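Local coordinates for oxidoreductase protein (Agrobacterium radiobacter, PDB 5UI9) that binds NAD and 2,3-dihydroxy-2-methylpropanoic acid and is probably an NAD-dependent oxidoreductase of the GFO/IDH/MocA family, at residues 7-12 / 66-71; 20-25 / 48-53; 32-37 / 54-59. One frame throughout, in Å; residues are numbered along the deposited sequence.

Contact 1: residues 7-12 / 66-71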
loop_
_atom_site.group_PDB
_atom_site.type_symbol
_atom_site.label_atom_id
_atom_site.label_comp_id
_atom_site.label_asym_id
_atom_site.label_seq_id
_atom_site.Cartn_x
_atom_site.Cartn_y
_atom_site.Cartn_z
ATOM N N LYS A 7 -29.402 5.159 32.728
ATOM C CA LYS A 7 -28.734 6.348 33.267
ATOM C C LYS A 7 -27.235 6.108 33.282
ATOM O O LYS A 7 -26.768 5.165 33.915
ATOM C CB LYS A 7 -29.227 6.637 34.687
ATOM C CG LYS A 7 -30.670 7.131 34.745
ATOM C CD LYS A 7 -31.498 6.445 35.836
ATOM C CE LYS A 7 -31.103 6.875 37.244
ATOM N NZ LYS A 7 -31.374 8.315 37.515
ATOM N N GLY A 8 -26.485 6.959 32.585
ATOM C CA GLY A 8 -25.034 6.823 32.505
ATOM C C GLY A 8 -24.297 7.823 33.367
ATOM O O GLY A 8 -24.824 8.882 33.703
ATOM N N ALA A 9 -23.078 7.469 33.746
ATOM C CA ALA A 9 -22.132 8.418 34.323
ATOM C C ALA A 9 -20.946 8.478 33.382
ATOM O O ALA A 9 -20.421 7.437 33.009
ATOM C CB ALA A 9 -21.692 7.968 35.697
ATOM N N LEU A 10 -20.533 9.684 32.993
ATOM C CA LEU A 10 -19.369 9.854 32.125
ATOM C C LEU A 10 -18.192 10.352 32.963
ATOM O O LEU A 10 -18.335 11.295 33.740
ATOM C CB LEU A 10 -19.679 10.796 30.964
ATOM C CG LEU A 10 -18.517 11.026 29.977
ATOM C CD1 LEU A 10 -18.989 11.056 28.532
ATOM C CD2 LEU A 10 -17.742 12.301 30.305
ATOM N N ILE A 11 -17.046 9.697 32.813
ATOM C CA ILE A 11 -15.818 10.045 33.537
ATOM C C ILE A 11 -14.773 10.478 32.509
ATOM O O ILE A 11 -14.372 9.684 31.661
ATOM C CB ILE A 11 -15.273 8.842 34.334
ATOM C CG1 ILE A 11 -16.337 8.300 35.303
ATOM C CG2 ILE A 11 -13.998 9.223 35.094
ATOM C CD1 ILE A 11 -15.987 6.944 35.874
ATOM N N GLY A 12 -14.337 11.733 32.610
ATOM C CA GLY A 12 -13.360 12.329 31.700
ATOM C C GLY A 12 -14.062 13.324 30.804
ATOM O O GLY A 12 -14.424 12.993 29.695
ATOM N N GLY A 66 -23.254 5.992 43.505
ATOM C CA GLY A 66 -23.972 5.167 42.539
ATOM C C GLY A 66 -25.105 5.923 41.867
ATOM O O GLY A 66 -24.996 7.128 41.612
ATOM N N GLY A 67 -26.199 5.216 41.602
ATOM C CA GLY A 67 -27.363 5.792 40.938
ATOM C C GLY A 67 -27.260 5.836 39.420
ATOM O O GLY A 67 -27.917 6.663 38.789
ATOM N N PHE A 68 -26.456 4.944 38.830
ATOM C CA PHE A 68 -26.328 4.848 37.369
ATOM C C PHE A 68 -26.180 3.399 36.893
ATOM O O PHE A 68 -25.606 2.561 37.587
ATOM C CB PHE A 68 -25.165 5.713 36.847
ATOM C CG PHE A 68 -23.903 5.591 37.645
ATOM C CD1 PHE A 68 -23.682 6.422 38.743
ATOM C CD2 PHE A 68 -22.935 4.653 37.304
ATOM C CE1 PHE A 68 -22.518 6.311 39.488
ATOM C CE2 PHE A 68 -21.767 4.536 38.045
ATOM C CZ PHE A 68 -21.556 5.370 39.136
ATOM N N ASP A 69 -26.708 3.132 35.700
ATOM C CA ASP A 69 -26.723 1.788 35.101
ATOM C C ASP A 69 -25.464 1.457 34.285
ATOM O O ASP A 69 -25.161 0.287 34.054
ATOM C CB ASP A 69 -27.953 1.638 34.199
ATOM C CG ASP A 69 -29.245 1.936 34.930
ATOM O OD1 ASP A 69 -29.480 1.310 35.980
ATOM O OD2 ASP A 69 -30.011 2.803 34.461
ATOM N N PHE A 70 -24.753 2.477 33.817
ATOM C CA PHE A 70 -23.489 2.243 33.123
ATOM C C PHE A 70 -22.534 3.405 33.268
ATOM O O PHE A 70 -22.921 4.510 33.674
ATOM C CB PHE A 70 -23.729 1.931 31.647
ATOM C CG PHE A 70 -24.249 3.095 30.853
ATOM C CD1 PHE A 70 -25.614 3.325 30.745
ATOM C CD2 PHE A 70 -23.368 3.956 30.190
ATOM C CE1 PHE A 70 -26.098 4.394 30.005
ATOM C CE2 PHE A 70 -23.846 5.026 29.445
ATOM C CZ PHE A 70 -25.212 5.244 29.349
ATOM N N VAL A 71 -21.279 3.139 32.930
ATOM C CA VAL A 71 -20.235 4.142 32.999
ATOM C C VAL A 71 -19.581 4.295 31.621
ATOM O O VAL A 71 -19.338 3.304 30.931
ATOM C CB VAL A 71 -19.221 3.821 34.133
ATOM C CG1 VAL A 71 -18.424 2.545 33.868
ATOM C CG2 VAL A 71 -18.287 4.997 34.358
#
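Strand 6-11 of the parallel NAD-binding sheet takes strand 70-73 as its neighbour here, with Gly-8 paired to Phe-70 and Ala-9 to Val-71. Ala-9 N donates to Phe-70 O at 3.0 Å. One step back, Lys-7 O takes two amides: Asp-69 N at 2.7 Å and, weakly, Phe-70 N. The Asp-69 carboxylate returns to the same residue: its OD2 accepts Lys-7 N at 3.0 Å on the anti side, 20° out of the carboxylate plane. In this Rossmann fold, strand 6-11 leads into the glycine-rich turn beginning at Gly-12, and Ile-11 and Gly-12 touch NAD. Two phenylalanine rings grip the strand from opposite faces of the sheet. With chi1 at 68°, the Phe-70 ring swings back over its own backbone and covers Gly-8, whose CA lies 3.6 Å from the ring centroid. Phe-68 turns a face to Ala-9, and Ala-9 CB lies 3.8 Å from the centroid of the Phe-68 ring. Farther on, Ile-11 CD1 presses on Val-71 CG2 at 3.4 Å, a close contact for two methyl groups. On the Phe-68 side, Leu-62 of helix 59-65 covers Ala-9 and Ile-11.

Contact 2: residues 20-25 / 48-53. With MG (magnesium ion), chain E.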
loop_
_atom_site.group_PDB
_atom_site.type_symbol
_atom_site.label_atom_id
_atom_site.label_comp_id
_atom_site.label_asym_id
_atom_site.label_seq_id
_atom_site.Cartn_x
_atom_site.Cartn_y
_atom_site.Cartn_z
ATOM N N GLN A 20 -19.289 12.819 22.922
ATOM C CA GLN A 20 -19.987 11.698 23.548
ATOM C C GLN A 20 -21.225 12.179 24.314
ATOM O O GLN A 20 -22.276 11.544 24.243
ATOM C CB GLN A 20 -19.036 10.884 24.439
ATOM C CG GLN A 20 -17.974 10.160 23.622
ATOM C CD GLN A 20 -16.971 9.370 24.434
ATOM O OE1 GLN A 20 -15.791 9.332 24.082
ATOM N NE2 GLN A 20 -17.424 8.718 25.501
ATOM N N MET A 21 -21.095 13.320 24.995
ATOM C CA MET A 21 -22.217 13.969 25.688
ATOM C C MET A 21 -23.331 14.433 24.748
ATOM O O MET A 21 -24.513 14.224 25.045
ATOM C CB MET A 21 -21.725 15.161 26.526
ATOM C CG MET A 21 -20.875 14.775 27.730
ATOM S SD MET A 21 -21.709 13.783 28.989
ATOM C CE MET A 21 -22.941 14.958 29.573
ATOM N N HIS A 22 -22.968 15.063 23.629
ATOM C CA HIS A 22 -23.961 15.417 22.602
ATOM C C HIS A 22 -24.684 14.163 22.133
ATOM O O HIS A 22 -25.917 14.130 22.087
ATOM C CB HIS A 22 -23.325 16.088 21.378
ATOM C CG HIS A 22 -22.995 17.538 21.562
ATOM N ND1 HIS A 22 -23.951 18.487 21.846
ATOM C CD2 HIS A 22 -21.825 18.210 21.441
ATOM C CE1 HIS A 22 -23.380 19.676 21.927
ATOM N NE2 HIS A 22 -22.090 19.535 21.685
ATOM N N ALA A 23 -23.910 13.132 21.800
ATOM C CA ALA A 23 -24.477 11.876 21.295
ATOM C C ALA A 23 -25.403 11.179 22.299
ATOM O O ALA A 23 -26.435 10.640 21.907
ATOM C CB ALA A 23 -23.373 10.929 20.854
ATOM N N TRP A 24 -25.043 11.195 23.580
ATOM C CA TRP A 24 -25.899 10.579 24.611
ATOM C C TRP A 24 -27.286 11.220 24.687
ATOM O O TRP A 24 -28.266 10.535 24.976
ATOM C CB TRP A 24 -25.241 10.600 25.997
ATOM C CG TRP A 24 -24.172 9.574 26.184
ATOM C CD1 TRP A 24 -22.880 9.806 26.536
ATOM C CD2 TRP A 24 -24.301 8.154 26.055
ATOM N NE1 TRP A 24 -22.190 8.627 26.620
ATOM C CE2 TRP A 24 -23.038 7.597 26.329
ATOM C CE3 TRP A 24 -25.356 7.300 25.720
ATOM C CZ2 TRP A 24 -22.800 6.227 26.276
ATOM C CZ3 TRP A 24 -25.120 5.942 25.671
ATOM C CH2 TRP A 24 -23.854 5.415 25.949
ATOM N N LYS A 25 -27.363 12.522 24.429
ATOM C CA LYS A 25 -28.645 13.224 24.351
ATOM C C LYS A 25 -29.488 12.658 23.199
ATOM O O LYS A 25 -30.645 12.303 23.411
ATOM C CB LYS A 25 -28.412 14.742 24.231
ATOM C CG LYS A 25 -29.670 15.602 24.135
ATOM C CD LYS A 25 -29.653 16.805 25.084
ATOM C CE LYS A 25 -28.427 17.710 24.943
ATOM N NZ LYS A 25 -28.210 18.174 23.549
ATOM N N ASP A 48 -22.367 22.584 32.898
ATOM C CA ASP A 48 -23.231 23.708 32.499
ATOM C C ASP A 48 -23.769 23.554 31.077
ATOM O O ASP A 48 -24.959 23.753 30.843
ATOM C CB ASP A 48 -22.493 25.051 32.626
ATOM C CG ASP A 48 -22.271 25.477 34.081
ATOM O OD1 ASP A 48 -22.814 24.836 35.002
ATOM O OD2 ASP A 48 -21.545 26.466 34.302
ATOM N N GLN A 49 -22.892 23.195 30.143
ATOM C CA GLN A 49 -23.278 23.002 28.744
ATOM C C GLN A 49 -24.425 21.995 28.582
ATOM O O GLN A 49 -25.369 22.251 27.837
ATOM C CB GLN A 49 -22.063 22.560 27.907
ATOM C CG GLN A 49 -22.317 22.473 26.404
ATOM C CD GLN A 49 -21.056 22.194 25.600
ATOM O OE1 GLN A 49 -19.971 21.993 26.153
ATOM N NE2 GLN A 49 -21.199 22.169 24.288
ATOM N N PHE A 50 -24.339 20.873 29.298
ATOM C CA PHE A 50 -25.285 19.762 29.150
ATOM C C PHE A 50 -26.290 19.624 30.291
ATOM O O PHE A 50 -27.058 18.664 30.309
ATOM C CB PHE A 50 -24.507 18.454 28.936
ATOM C CG PHE A 50 -23.772 18.415 27.628
ATOM C CD1 PHE A 50 -24.414 17.992 26.471
ATOM C CD2 PHE A 50 -22.455 18.845 27.541
ATOM C CE1 PHE A 50 -23.746 17.978 25.257
ATOM C CE2 PHE A 50 -21.782 18.837 26.331
ATOM C CZ PHE A 50 -22.426 18.402 25.190
ATOM N N GLY A 51 -26.294 20.579 31.225
ATOM C CA GLY A 51 -27.276 20.622 32.312
ATOM C C GLY A 51 -27.215 19.447 33.276
ATOM O O GLY A 51 -28.252 18.916 33.666
ATOM N N ILE A 52 -26.002 19.048 33.671
ATOM C CA ILE A 52 -25.816 17.893 34.558
ATOM C C ILE A 52 -25.625 18.402 35.993
ATOM O O ILE A 52 -24.665 19.127 36.277
ATOM C CB ILE A 52 -24.609 17.015 34.125
ATOM C CG1 ILE A 52 -24.590 16.749 32.605
ATOM C CG2 ILE A 52 -24.611 15.691 34.879
ATOM C CD1 ILE A 52 -25.696 15.854 32.069
ATOM N N GLU A 53 -26.548 18.033 36.886
ATOM C CA GLU A 53 -26.523 18.486 38.286
ATOM C C GLU A 53 -25.455 17.751 39.099
ATOM O O GLU A 53 -24.705 18.378 39.840
ATOM C CB GLU A 53 -27.903 18.312 38.949
HETATM MG MG MG E . -30.577 10.199 25.256
HETATM O O HOH W 1 -32.862 10.491 25.620
#
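Met-21 meets the ring of Phe-50 where helix 17-26 packs against the end of helix 40-50. Met-21 CB sits over the centre of one ring face, 3.5 Å from the centroid, in a CH-pi contact. The chain then bends at chi2 (-63°) and chi3 (-65°). SD is farther off on the same side of the ring, 5.5 Å from its centroid, a long Met-aromatic contact. The bends bring CE round to Phe-50 CB at 3.9 Å. CE also meets Ile-52 CD1 tip to tip at 3.8 Å.

The Phe-50 ring also points an edge at His-22. This is a T-shaped stack: the centroids are 4.7 Å apart and the planes stand at 69°. Phe-50 CZ lies over the centre of the imidazole face. Trp-283 stacks on the same imidazole. Lys-25 CE approaches the Phe-50 ring edge more loosely, 4.3 Å from CD1.

Helix 40-50 is closed by a Schellman motif with Gly-51 at positive phi, and the chain then runs on to Ile-52. Farther along helix 17-26, Trp-24 O binds the magnesium ion at 2.4 Å, with Val-27 O, Ala-30 O and a water as further ligands. Both helices lie on one face of the parallel sheet: Met-21 reaches Leu-10 of strand 6-11 and, like Ile-52, packs on Ile-35 of strand 30-36.

Contact 3: residues 32-37 / 54-59. With NAD (nicotinamide-adenine-dinucleotide), chain C.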
loop_
_atom_site.group_PDB
_atom_site.type_symbol
_atom_site.label_atom_id
_atom_site.label_comp_id
_atom_site.label_asym_id
_atom_site.label_seq_id
_atom_site.Cartn_x
_atom_site.Cartn_y
_atom_site.Cartn_z
ATOM N N ILE A 32 -27.214 10.780 30.240
ATOM C CA ILE A 32 -26.190 10.961 31.283
ATOM C C ILE A 32 -26.775 11.660 32.518
ATOM O O ILE A 32 -27.291 12.776 32.415
ATOM C CB ILE A 32 -24.983 11.761 30.743
ATOM C CG1 ILE A 32 -24.346 11.030 29.546
ATOM C CG2 ILE A 32 -23.952 12.023 31.840
ATOM C CD1 ILE A 32 -23.814 9.635 29.820
ATOM N N ALA A 33 -26.678 10.992 33.672
ATOM C CA ALA A 33 -27.180 11.509 34.950
ATOM C C ALA A 33 -26.076 12.087 35.841
ATOM O O ALA A 33 -26.382 12.786 36.806
ATOM C CB ALA A 33 -27.922 10.412 35.704
ATOM N N ALA A 34 -24.811 11.784 35.540
ATOM C CA ALA A 34 -23.686 12.234 36.363
ATOM C C ALA A 34 -22.410 12.340 35.530
ATOM O O ALA A 34 -22.229 11.593 34.569
ATOM C CB ALA A 34 -23.479 11.282 37.524
ATOM N N ILE A 35 -21.550 13.287 35.891
ATOM C CA ILE A 35 -20.247 13.440 35.253
ATOM C C ILE A 35 -19.139 13.573 36.297
ATOM O O ILE A 35 -19.388 13.938 37.457
ATOM C CB ILE A 35 -20.200 14.616 34.243
ATOM C CG1 ILE A 35 -20.640 15.942 34.878
ATOM C CG2 ILE A 35 -21.070 14.310 33.027
ATOM C CD1 ILE A 35 -20.260 17.158 34.057
ATOM N N CYS A 36 -17.920 13.262 35.865
ATOM C CA CYS A 36 -16.752 13.242 36.734
ATOM C C CYS A 36 -15.520 13.736 35.982
ATOM O O CYS A 36 -15.292 13.342 34.837
ATOM C CB CYS A 36 -16.515 11.824 37.253
ATOM S SG CYS A 36 -15.017 11.617 38.249
ATOM N N ASP A 37 -14.751 14.609 36.625
ATOM C CA ASP A 37 -13.448 15.045 36.121
ATOM C C ASP A 37 -12.597 15.599 37.267
ATOM O O ASP A 37 -13.114 16.283 38.154
ATOM C CB ASP A 37 -13.618 16.105 35.027
ATOM C CG ASP A 37 -12.412 16.198 34.109
ATOM O OD1 ASP A 37 -11.304 16.542 34.584
ATOM O OD2 ASP A 37 -12.569 15.916 32.907
ATOM N N ARG A 54 -25.403 16.427 38.955
ATOM C CA ARG A 54 -24.468 15.581 39.701
ATOM C C ARG A 54 -23.061 15.647 39.101
ATOM O O ARG A 54 -22.830 15.193 37.980
ATOM C CB ARG A 54 -24.959 14.134 39.721
ATOM C CG ARG A 54 -26.309 13.942 40.404
ATOM C CD ARG A 54 -26.682 12.467 40.485
ATOM N NE ARG A 54 -25.703 11.704 41.265
ATOM C CZ ARG A 54 -25.563 10.377 41.263
ATOM N NH1 ARG A 54 -26.347 9.591 40.526
ATOM N NH2 ARG A 54 -24.617 9.824 42.021
ATOM N N ARG A 55 -22.126 16.214 39.859
ATOM C CA ARG A 55 -20.783 16.489 39.374
ATOM C C ARG A 55 -19.774 16.048 40.418
ATOM O O ARG A 55 -19.858 16.474 41.569
ATOM C CB ARG A 55 -20.632 17.982 39.104
ATOM C CG ARG A 55 -21.603 18.515 38.066
ATOM C CD ARG A 55 -21.378 19.989 37.775
ATOM N NE ARG A 55 -22.503 20.571 37.037
ATOM C CZ ARG A 55 -22.562 21.824 36.589
ATOM N NH1 ARG A 55 -21.552 22.675 36.782
ATOM N NH2 ARG A 55 -23.643 22.230 35.926
ATOM N N TYR A 56 -18.825 15.205 40.009
ATOM C CA TYR A 56 -17.859 14.598 40.922
ATOM C C TYR A 56 -16.422 14.963 40.573
ATOM O O TYR A 56 -16.041 14.969 39.400
ATOM C CB TYR A 56 -18.045 13.079 40.916
ATOM C CG TYR A 56 -19.325 12.663 41.597
ATOM C CD1 TYR A 56 -20.528 12.621 40.894
ATOM C CD2 TYR A 56 -19.345 12.343 42.953
ATOM C CE1 TYR A 56 -21.713 12.250 41.508
ATOM C CE2 TYR A 56 -20.531 11.974 43.585
ATOM C CZ TYR A 56 -21.713 11.928 42.855
ATOM O OH TYR A 56 -22.897 11.567 43.451
ATOM N N GLY A 57 -15.635 15.266 41.605
ATOM C CA GLY A 57 -14.209 15.516 41.465
ATOM C C GLY A 57 -13.353 14.258 41.384
ATOM O O GLY A 57 -12.175 14.341 41.031
ATOM N N ASP A 58 -13.922 13.105 41.735
ATOM C CA ASP A 58 -13.216 11.825 41.637
ATOM C C ASP A 58 -14.175 10.648 41.467
ATOM O O ASP A 58 -15.273 10.641 42.021
ATOM C CB ASP A 58 -12.321 11.590 42.857
ATOM C CG ASP A 58 -13.107 11.476 44.152
ATOM O OD1 ASP A 58 -13.495 12.528 44.697
ATOM O OD2 ASP A 58 -13.339 10.338 44.617
ATOM N N ALA A 59 -13.733 9.657 40.694
ATOM C CA ALA A 59 -14.549 8.504 40.333
ATOM C C ALA A 59 -14.930 7.629 41.532
ATOM O O ALA A 59 -16.016 7.053 41.545
ATOM C CB ALA A 59 -13.837 7.669 39.273
HETATM P PA NAD C . -8.415 15.168 27.241
HETATM O O1A NAD C . -7.108 15.266 27.998
HETATM O O2A NAD C . -8.931 16.350 26.468
HETATM O O5B NAD C . -9.556 14.713 28.266
HETATM C C5B NAD C . -9.320 13.808 29.337
HETATM C C4B NAD C . -10.086 14.329 30.542
HETATM O O4B NAD C . -10.126 13.311 31.537
HETATM C C3B NAD C . -9.427 15.545 31.176
HETATM O O3B NAD C . -10.405 16.581 31.343
HETATM C C2B NAD C . -8.877 15.053 32.506
HETATM O O2B NAD C . -8.970 16.052 33.522
HETATM C C1B NAD C . -9.769 13.860 32.805
HETATM N N9A NAD C . -9.195 12.755 33.608
HETATM C C8A NAD C . -8.031 12.104 33.412
HETATM N N7A NAD C . -7.881 11.124 34.340
HETATM C C5A NAD C . -8.968 11.129 35.133
HETATM C C6A NAD C . -9.466 10.365 36.308
HETATM N N6A NAD C . -8.748 9.356 36.848
HETATM N N1A NAD C . -10.671 10.707 36.822
HETATM C C2A NAD C . -11.417 11.711 36.315
HETATM N N3A NAD C . -11.024 12.441 35.254
HETATM C C4A NAD C . -9.837 12.202 34.634
HETATM O O3 NAD C . -8.331 13.890 26.270
HETATM P PN NAD C . -9.215 13.719 24.929
HETATM O O1N NAD C . -8.539 14.415 23.774
HETATM O O2N NAD C . -10.656 14.039 25.236
HETATM O O5D NAD C . -9.023 12.149 24.709
HETATM C C5D NAD C . -9.504 11.232 25.684
HETATM C C4D NAD C . -9.500 9.845 25.071
HETATM O O4D NAD C . -10.363 9.850 23.930
HETATM C C3D NAD C . -8.113 9.429 24.600
HETATM O O3D NAD C . -7.820 8.104 25.056
HETATM C C2D NAD C . -8.187 9.497 23.084
HETATM O O2D NAD C . -7.411 8.486 22.438
HETATM C C1D NAD C . -9.675 9.298 22.807
HETATM N N1N NAD C . -10.181 9.888 21.554
HETATM C C2N NAD C . -10.981 9.113 20.799
HETATM C C3N NAD C . -11.523 9.554 19.601
HETATM C C7N NAD C . -12.404 8.617 18.823
HETATM O O7N NAD C . -13.125 7.831 19.434
HETATM N N7N NAD C . -12.402 8.644 17.488
HETATM C C4N NAD C . -11.220 10.848 19.173
HETATM C C5N NAD C . -10.395 11.649 19.963
HETATM C C6N NAD C . -9.888 11.149 21.163
#
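Strands 32-36 and 54-56 run parallel, 22° apart, with Ile-35 paired to Arg-55 and Cys-36 to Tyr-56. Ile-35 uses both of its backbone polar groups: its N donates to Arg-54 O at 3.1 Å, and its O accepts Tyr-56 N at 2.9 Å. Asp-37 N then donates to Tyr-56 O.

Ala-34, Cys-36, Arg-54 and Tyr-56 point to one face of the sheet. Ala-34 CB touches Arg-54 CB at 3.9 Å and lies over one face of the guanidinium, toward its rim. A bend at chi3 (61°) turns that guanidinium toward the neighbouring tyrosine. Arg-54 NH2 gives Tyr-56 OH a nearly straight bond of 2.8 Å, in the guanidinium plane. NH2 also bonds Gly-66 O, and the tyrosine hydroxyl has a second partner in Asp-65 OD2. These bonds hold both flat groups in place beside helix 59-65. Cys-36 SG lies against the start of that helix, 3.4 Å from Ala-59 N, and Asp-58 caps the helix through Ala-61 N.

Ile-35 and Arg-55 point to the other face, where helix 40-50 packs. Ile-35 CG1 passes Arg-55 CG at 4.2 Å. The Arg-55 guanidinium goes on to Asp-48 and Ile-52 O.

With CG anti to the backbone N (chi1 -157°), the Asp-37 carboxylate points away from strand 54-56 and holds the adenosine ribose with both oxygens. NAD O2B donates to OD1 at 2.6 Å, and O3B donates to OD2. Cys-13 N and Asp-39 N also bond the carboxylate and help fix its rotation. Strand 30-36, helix 40-50 and strand 54-56 form a beta-alpha-beta unit, and an acidic residue just past the end of its first strand that takes the ribose hydroxyls is a hallmark of NAD-binding Rossmann folds.

How the contacts relate
All three contacts build the NAD-binding domain. Contacts 1 and 3, with centres about 8 Å apart, share one parallel sheet in the order 54-56, 30-36, 6-11, 70-73. Gly-8 O to Ala-33 N (2.8 Å) joins their inner strands, and Gly-12 C packs on Asp-37 OD2 at 3.7 Å beside the NAD ribose. Contact 2 lies on one face of this sheet, its centre about 12 Å from each of the others. Trp-24 ties it to both: CH2 packs on Phe-70 CE2 at 3.5 Å, and Trp-24 CD1 meets Ile-32 CD1 at 3.4 Å. NAD meets contacts 1 and 3 at Ile-11, Gly-12 and Asp-37, whereas the Met-21 side chain of contact 2 stays about 11 Å from it.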